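Local structure of putative cell filamentation protein (Bartonella quintana, 4N67) at residues 114-119 with 149-154; 176-181 with 206-211. The protein is a putative cell filamentation protein whose Fic domain binds ADP and probably attaches AMP from ATP to target proteins. The protein carries 2 engineered substitutions. All coordinates share one frame; numbering follows the deposited sequence.

In the fold
The two contacts come in series along the chain: contact 1 closes before contact 2 opens. Their centres lie about 22 Å apart, and their nearest atoms about 8 Å apart, without touching. Contact 1 is buried and joins helices 112-126 and 135-152 beside the bound ADP. Contact 2 is partly buried and joins the end of strand 176-178 to the C-terminal part of helix 202-211. Helix 135-152 links them: its C-terminal end belongs to contact 1, while F138, A142 and A143 pack against side chains of contact 2. Contact 1 holds the start of the Fic motif, and contact 2 fastens a later part of the chain to the same helical body.

Contact 1: 114-119 with 149-154; sequences QRELKK and LDHAHP. With ADP (adenosine-5'-diphosphate), chain B.
E116 of helix 112-126 meets H151 near the C-terminal end of helix 135-152, just ahead of the HPFxxGNGR signature of Fic proteins, which begins at H153. The two side chains cross at about a right angle. E116 extends fully beyond CG and presents its carboxylate to the ring edge. H151 ND1 donates to E116 OE1 at 2.6 Å, with an N-H...O angle of 170°. The oxygen lies in the ring plane and is met on its syn side. Carboxylate and imidazole are only 25° from coplanar. E116 OE2 sits 3.0 Å from H151 CE1. The straight, in-plane bond helps to set the rotation of the ring, and the negative charge probably polarises it. H151 reaches the bond because its CG stands anti to the backbone N (chi1 -177°). The methyl of A152 lies beside the carboxylate, with CB 3.8 Å from E116 OE1.

The apolar half of the contact centres on L117. Its CD1 packs on the P154 ring at CG, 4.0 Å away. Its CD2 meets A152 CB at 4.2 Å and L149 CD2 at the same distance. L62 of helix 59-70 continues this core.

D150 and H153, on either side of H151 and A152 in the sequence, belong to the ADP pocket. H153 leaves the helix with positive phi, stacks its ring with F107, and brings CE1 within 3.5 Å of ADP O2B. D150 OD2 bonds to S192, and OD1 to Q163. D150 OD1 also accepts the ribose hydroxyl O3' of ADP at 2.6 Å.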
loop_
_atom_site.group_PDB
_atom_site.type_symbol
_atom_site.label_atom_id
_atom_site.label_comp_id
_atom_site.label_asym_id
_atom_site.label_seq_id
_atom_site.Cartn_x
_atom_site.Cartn_y
_atom_site.Cartn_z
ATOM N N GLN A 114 12.586 2.232 5.540
ATOM C CA GLN A 114 12.591 1.372 6.745
ATOM C C GLN A 114 12.304 2.165 8.014
ATOM O O GLN A 114 11.547 1.699 8.893
ATOM C CB GLN A 114 13.934 0.663 6.896
ATOM C CG GLN A 114 14.294 -0.307 5.774
ATOM C CD GLN A 114 13.178 -1.264 5.394
ATOM O OE1 GLN A 114 12.472 -1.833 6.248
ATOM N NE2 GLN A 114 13.013 -1.457 4.100
ATOM N N ARG A 115 12.892 3.353 8.111
ATOM C CA ARG A 115 12.713 4.198 9.290
ATOM C C ARG A 115 11.255 4.620 9.452
ATOM O O ARG A 115 10.713 4.607 10.560
ATOM C CB ARG A 115 13.645 5.442 9.246
ATOM C CG ARG A 115 15.095 5.177 9.629
ATOM C CD ARG A 115 15.977 6.438 9.562
ATOM N NE ARG A 115 16.710 6.464 8.291
ATOM C CZ ARG A 115 16.751 7.460 7.408
ATOM N NH1 ARG A 115 17.433 7.293 6.284
ATOM N NH2 ARG A 115 16.127 8.605 7.620
ATOM N N GLU A 116 10.616 4.998 8.345
ATOM C CA GLU A 116 9.212 5.368 8.407
ATOM C C GLU A 116 8.301 4.194 8.738
ATOM O O GLU A 116 7.336 4.368 9.458
ATOM C CB GLU A 116 8.768 6.063 7.122
ATOM C CG GLU A 116 9.443 7.426 6.965
ATOM C CD GLU A 116 9.121 8.152 5.678
ATOM O OE1 GLU A 116 8.051 7.894 5.096
ATOM O OE2 GLU A 116 9.933 9.028 5.271
ATOM N N LEU A 117 8.568 3.020 8.195
ATOM C CA LEU A 117 7.755 1.852 8.529
ATOM C C LEU A 117 7.955 1.483 9.998
ATOM O O LEU A 117 6.975 1.116 10.653
ATOM C CB LEU A 117 8.106 0.665 7.642
ATOM C CG LEU A 117 7.714 0.874 6.182
ATOM C CD1 LEU A 117 8.200 -0.279 5.344
ATOM C CD2 LEU A 117 6.214 1.085 6.020
ATOM N N LYS A 118 9.185 1.589 10.511
ATOM C CA LYS A 118 9.443 1.355 11.955
ATOM C C LYS A 118 8.669 2.319 12.831
ATOM O O LYS A 118 8.031 1.905 13.817
ATOM C CB LYS A 118 10.937 1.455 12.268
ATOM N N LYS A 119 8.679 3.604 12.471
ATOM C CA LYS A 119 7.943 4.617 13.227
ATOM C C LYS A 119 6.448 4.342 13.229
ATOM O O LYS A 119 5.784 4.496 14.260
ATOM C CB LYS A 119 8.243 6.037 12.710
ATOM N N LEU A 149 1.832 5.682 5.238
ATOM C CA LEU A 149 2.120 4.647 4.243
ATOM C C LEU A 149 2.358 5.241 2.868
ATOM O O LEU A 149 3.279 4.799 2.135
ATOM C CB LEU A 149 0.980 3.621 4.187
ATOM C CG LEU A 149 0.900 2.674 5.384
ATOM C CD1 LEU A 149 -0.427 1.920 5.335
ATOM C CD2 LEU A 149 2.061 1.692 5.435
ATOM N N ASP A 150 1.544 6.225 2.514
ATOM C CA ASP A 150 1.661 6.872 1.195
ATOM C C ASP A 150 3.051 7.433 1.016
ATOM O O ASP A 150 3.650 7.246 -0.045
ATOM C CB ASP A 150 0.671 8.045 1.015
ATOM C CG ASP A 150 -0.594 7.682 0.277
ATOM O OD1 ASP A 150 -0.649 6.655 -0.407
ATOM O OD2 ASP A 150 -1.518 8.541 0.288
ATOM N N HIS A 151 3.552 8.137 2.026
ATOM C CA HIS A 151 4.856 8.751 1.917
ATOM C C HIS A 151 5.948 7.699 1.857
ATOM O O HIS A 151 6.899 7.847 1.097
ATOM C CB HIS A 151 5.135 9.728 3.055
ATOM C CG HIS A 151 6.449 10.416 2.902
ATOM N ND1 HIS A 151 7.601 9.951 3.488
ATOM C CD2 HIS A 151 6.809 11.502 2.173
ATOM C CE1 HIS A 151 8.618 10.711 3.123
ATOM N NE2 HIS A 151 8.164 11.667 2.336
ATOM N N ALA A 152 5.832 6.655 2.659
ATOM C CA ALA A 152 6.874 5.613 2.655
ATOM C C ALA A 152 6.988 4.911 1.288
ATOM O O ALA A 152 8.093 4.608 0.827
ATOM C CB ALA A 152 6.624 4.596 3.751
ATOM N N HIS A 153 5.840 4.651 0.655
ATOM C CA HIS A 153 5.778 4.108 -0.695
ATOM C C HIS A 153 6.798 2.990 -0.890
ATOM O O HIS A 153 7.705 3.108 -1.715
ATOM C CB HIS A 153 6.007 5.238 -1.706
ATOM C CG HIS A 153 5.656 4.897 -3.114
ATOM N ND1 HIS A 153 4.372 5.004 -3.593
ATOM C CD2 HIS A 153 6.423 4.550 -4.174
ATOM C CE1 HIS A 153 4.355 4.708 -4.882
ATOM N NE2 HIS A 153 5.587 4.428 -5.260
ATOM N N PRO A 154 6.706 1.916 -0.088
ATOM C CA PRO A 154 7.857 1.026 0.039
ATOM C C PRO A 154 8.232 0.172 -1.141
ATOM O O PRO A 154 9.336 -0.351 -1.149
ATOM C CB PRO A 154 7.494 0.129 1.235
ATOM C CG PRO A 154 6.414 0.871 1.935
ATOM C CD PRO A 154 5.654 1.579 0.882
HETATM P PB ADP B . 1.983 2.357 -7.558
HETATM O O1B ADP B . 3.003 3.117 -8.422
HETATM O O2B ADP B . 2.567 2.050 -6.222
HETATM O O3B ADP B . 1.394 1.115 -8.230
HETATM P PA ADP B . -0.528 3.692 -6.810
HETATM O O1A ADP B . -1.589 4.171 -7.812
HETATM O O2A ADP B . -0.789 2.363 -6.140
HETATM O O3A ADP B . 0.920 3.564 -7.571
HETATM O "O5'" ADP B . -0.300 4.870 -5.771
HETATM C "C5'" ADP B . 0.311 4.644 -4.495
HETATM C "C4'" ADP B . -0.274 5.651 -3.510
HETATM O "O4'" ADP B . 0.240 6.965 -3.806
HETATM C "C3'" ADP B . -1.797 5.722 -3.560
HETATM O "O3'" ADP B . -2.346 5.745 -2.227
HETATM C "C2'" ADP B . -2.061 7.031 -4.280
HETATM O "O2'" ADP B . -3.309 7.655 -3.948
HETATM C "C1'" ADP B . -0.889 7.862 -3.844
HETATM N N9 ADP B . -0.558 8.994 -4.733
HETATM C C8 ADP B . -0.864 9.174 -6.033
HETATM N N7 ADP B . -0.322 10.348 -6.437
HETATM C C5 ADP B . 0.327 10.915 -5.412
HETATM C C6 ADP B . 1.095 12.142 -5.162
HETATM N N6 ADP B . 1.270 13.009 -6.205
HETATM N N1 ADP B . 1.622 12.370 -3.949
HETATM C C2 ADP B . 1.434 11.468 -2.945
HETATM N N3 ADP B . 0.726 10.329 -3.114
HETATM C C4 ADP B . 0.173 10.002 -4.281
#

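Contact 2: 176-181 with 206-211; sequences YKIDFS and DLFEDI
A small antiparallel sheet, strands 176-178 and 212-214, carries its pairing on into this contact, where D179 meets I211 in the C-terminal part of helix 202-211. D179 N donates to I211 O at 2.9 Å, with an N-H...O angle of 159°. K177 and H213, two residues before D179 and two after I211, pair by backbone bonds, so the D179 bond keeps the antiparallel register. I211 CB also lies close to D179 O, at 3.2 Å.

Next to this backbone link the side chains form an apolar cluster. I211 CD1 sits over one face of the F180 ring, 3.8 Å from its centroid, as a CH-pi contact. With CG1 between the backbone N and carbonyl carbon (chi1 68°), I211 turns CD1 onto that ring. I178 CG2 touches the same CD1 at 3.6 Å. F208 CZ approaches F180 CZ obliquely at 3.8 Å, with the ring planes nearly perpendicular. M167 of helix 164-174 touches the side chains of both F180 and F208.

D179 OD1 accepts from S181 N and, at 2.6 Å, from S181 OG, both on one face of its carboxylate. The bond to S181 N makes an Asx turn, which leads the chain from strand 176-178 into a 3-10 turn.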
loop_
_atom_site.group_PDB
_atom_site.type_symbol
_atom_site.label_atom_id
_atom_site.label_comp_id
_atom_site.label_asym_id
_atom_site.label_seq_id
_atom_site.Cartn_x
_atom_site.Cartn_y
_atom_site.Cartn_z
ATOM N N TYR A 176 -13.955 -2.032 12.715
ATOM C CA TYR A 176 -14.502 -1.149 11.665
ATOM C C TYR A 176 -14.326 -1.748 10.278
ATOM O O TYR A 176 -13.265 -2.325 9.961
ATOM C CB TYR A 176 -13.795 0.196 11.725
ATOM C CG TYR A 176 -14.180 1.036 12.915
ATOM C CD1 TYR A 176 -15.355 1.759 12.900
ATOM C CD2 TYR A 176 -13.390 1.092 14.089
ATOM C CE1 TYR A 176 -15.755 2.524 13.971
ATOM C CE2 TYR A 176 -13.793 1.860 15.165
ATOM C CZ TYR A 176 -14.974 2.579 15.109
ATOM O OH TYR A 176 -15.425 3.355 16.183
ATOM N N LYS A 177 -15.354 -1.615 9.440
ATOM C CA LYS A 177 -15.285 -2.029 8.058
ATOM C C LYS A 177 -14.861 -0.815 7.245
ATOM O O LYS A 177 -15.542 0.186 7.261
ATOM C CB LYS A 177 -16.639 -2.534 7.535
ATOM C CG LYS A 177 -16.537 -2.916 6.070
ATOM C CD LYS A 177 -17.718 -3.680 5.521
ATOM C CE LYS A 177 -17.478 -4.004 4.055
ATOM N NZ LYS A 177 -16.198 -4.706 3.805
ATOM N N ILE A 178 -13.742 -0.918 6.525
ATOM C CA ILE A 178 -13.261 0.158 5.638
ATOM C C ILE A 178 -13.454 -0.360 4.222
ATOM O O ILE A 178 -12.893 -1.400 3.872
ATOM C CB ILE A 178 -11.778 0.492 5.888
ATOM C CG1 ILE A 178 -11.569 0.965 7.330
ATOM C CG2 ILE A 178 -11.279 1.527 4.876
ATOM C CD1 ILE A 178 -10.113 1.248 7.687
ATOM N N ASP A 179 -14.252 0.357 3.424
ATOM C CA ASP A 179 -14.662 -0.125 2.079
ATOM C C ASP A 179 -14.278 0.879 1.002
ATOM O O ASP A 179 -15.000 1.852 0.734
ATOM C CB ASP A 179 -16.165 -0.435 2.071
ATOM C CG ASP A 179 -16.628 -1.097 0.767
ATOM O OD1 ASP A 179 -15.801 -1.179 -0.182
ATOM O OD2 ASP A 179 -17.801 -1.514 0.726
ATOM N N PHE A 180 -13.144 0.638 0.354
ATOM C CA PHE A 180 -12.615 1.604 -0.605
ATOM C C PHE A 180 -13.395 1.630 -1.894
ATOM O O PHE A 180 -13.259 2.574 -2.651
ATOM C CB PHE A 180 -11.149 1.329 -0.915
ATOM C CG PHE A 180 -10.230 1.669 0.220
ATOM C CD1 PHE A 180 -9.760 2.949 0.361
ATOM C CD2 PHE A 180 -9.795 0.693 1.106
ATOM C CE1 PHE A 180 -8.885 3.291 1.369
ATOM C CE2 PHE A 180 -8.921 1.023 2.137
ATOM C CZ PHE A 180 -8.457 2.317 2.271
ATOM N N SER A 181 -14.209 0.598 -2.095
ATOM C CA SER A 181 -15.094 0.519 -3.278
ATOM C C SER A 181 -16.162 1.600 -3.275
ATOM O O SER A 181 -16.785 1.867 -4.316
ATOM C CB SER A 181 -15.726 -0.875 -3.388
ATOM O OG SER A 181 -16.840 -1.070 -2.553
ATOM N N ASP A 206 -11.725 12.965 5.587
ATOM C CA ASP A 206 -13.093 12.904 5.086
ATOM C C ASP A 206 -13.339 11.603 4.328
ATOM O O ASP A 206 -14.420 11.016 4.394
ATOM C CB ASP A 206 -13.379 14.101 4.166
ATOM C CG ASP A 206 -13.444 15.438 4.908
ATOM O OD1 ASP A 206 -13.451 15.473 6.158
ATOM O OD2 ASP A 206 -13.489 16.481 4.214
ATOM N N LEU A 207 -12.343 11.205 3.539
ATOM C CA LEU A 207 -12.384 9.975 2.780
ATOM C C LEU A 207 -12.608 8.782 3.730
ATOM O O LEU A 207 -13.511 7.981 3.523
ATOM C CB LEU A 207 -11.075 9.817 1.978
ATOM C CG LEU A 207 -11.018 8.605 1.044
ATOM C CD1 LEU A 207 -10.040 8.880 -0.117
ATOM C CD2 LEU A 207 -10.661 7.325 1.772
ATOM N N PHE A 208 -11.805 8.700 4.776
ATOM C CA PHE A 208 -11.936 7.569 5.707
ATOM C C PHE A 208 -13.256 7.616 6.462
ATOM O O PHE A 208 -13.877 6.599 6.634
ATOM C CB PHE A 208 -10.713 7.412 6.629
ATOM C CG PHE A 208 -9.596 6.645 5.983
ATOM C CD1 PHE A 208 -8.615 7.283 5.214
ATOM C CD2 PHE A 208 -9.566 5.262 6.071
ATOM C CE1 PHE A 208 -7.647 6.544 4.570
ATOM C CE2 PHE A 208 -8.590 4.532 5.443
ATOM C CZ PHE A 208 -7.642 5.163 4.694
ATOM N N GLU A 209 -13.710 8.794 6.854
ATOM C CA GLU A 209 -15.069 8.880 7.406
ATOM C C GLU A 209 -16.114 8.306 6.455
ATOM O O GLU A 209 -17.029 7.568 6.876
ATOM C CB GLU A 209 -15.439 10.312 7.772
ATOM C CG GLU A 209 -14.621 10.900 8.903
ATOM C CD GLU A 209 -15.042 12.315 9.283
ATOM O OE1 GLU A 209 -15.886 12.928 8.575
ATOM O OE2 GLU A 209 -14.536 12.816 10.312
ATOM N N ASP A 210 -16.005 8.661 5.182
ATOM C CA ASP A 210 -17.016 8.311 4.201
ATOM C C ASP A 210 -17.091 6.841 3.849
ATOM O O ASP A 210 -18.149 6.373 3.434
ATOM C CB ASP A 210 -16.847 9.142 2.914
ATOM C CG ASP A 210 -17.331 10.576 3.074
ATOM O OD1 ASP A 210 -18.044 10.869 4.052
ATOM O OD2 ASP A 210 -16.958 11.399 2.219
ATOM N N ILE A 211 -16.005 6.102 4.049
ATOM C CA ILE A 211 -15.965 4.699 3.645
ATOM C C ILE A 211 -15.916 3.738 4.816
ATOM O O ILE A 211 -15.758 2.553 4.600
ATOM C CB ILE A 211 -14.769 4.414 2.714
ATOM C CG1 ILE A 211 -13.419 4.525 3.442
ATOM C CG2 ILE A 211 -14.829 5.339 1.504
ATOM C CD1 ILE A 211 -12.210 4.125 2.590
#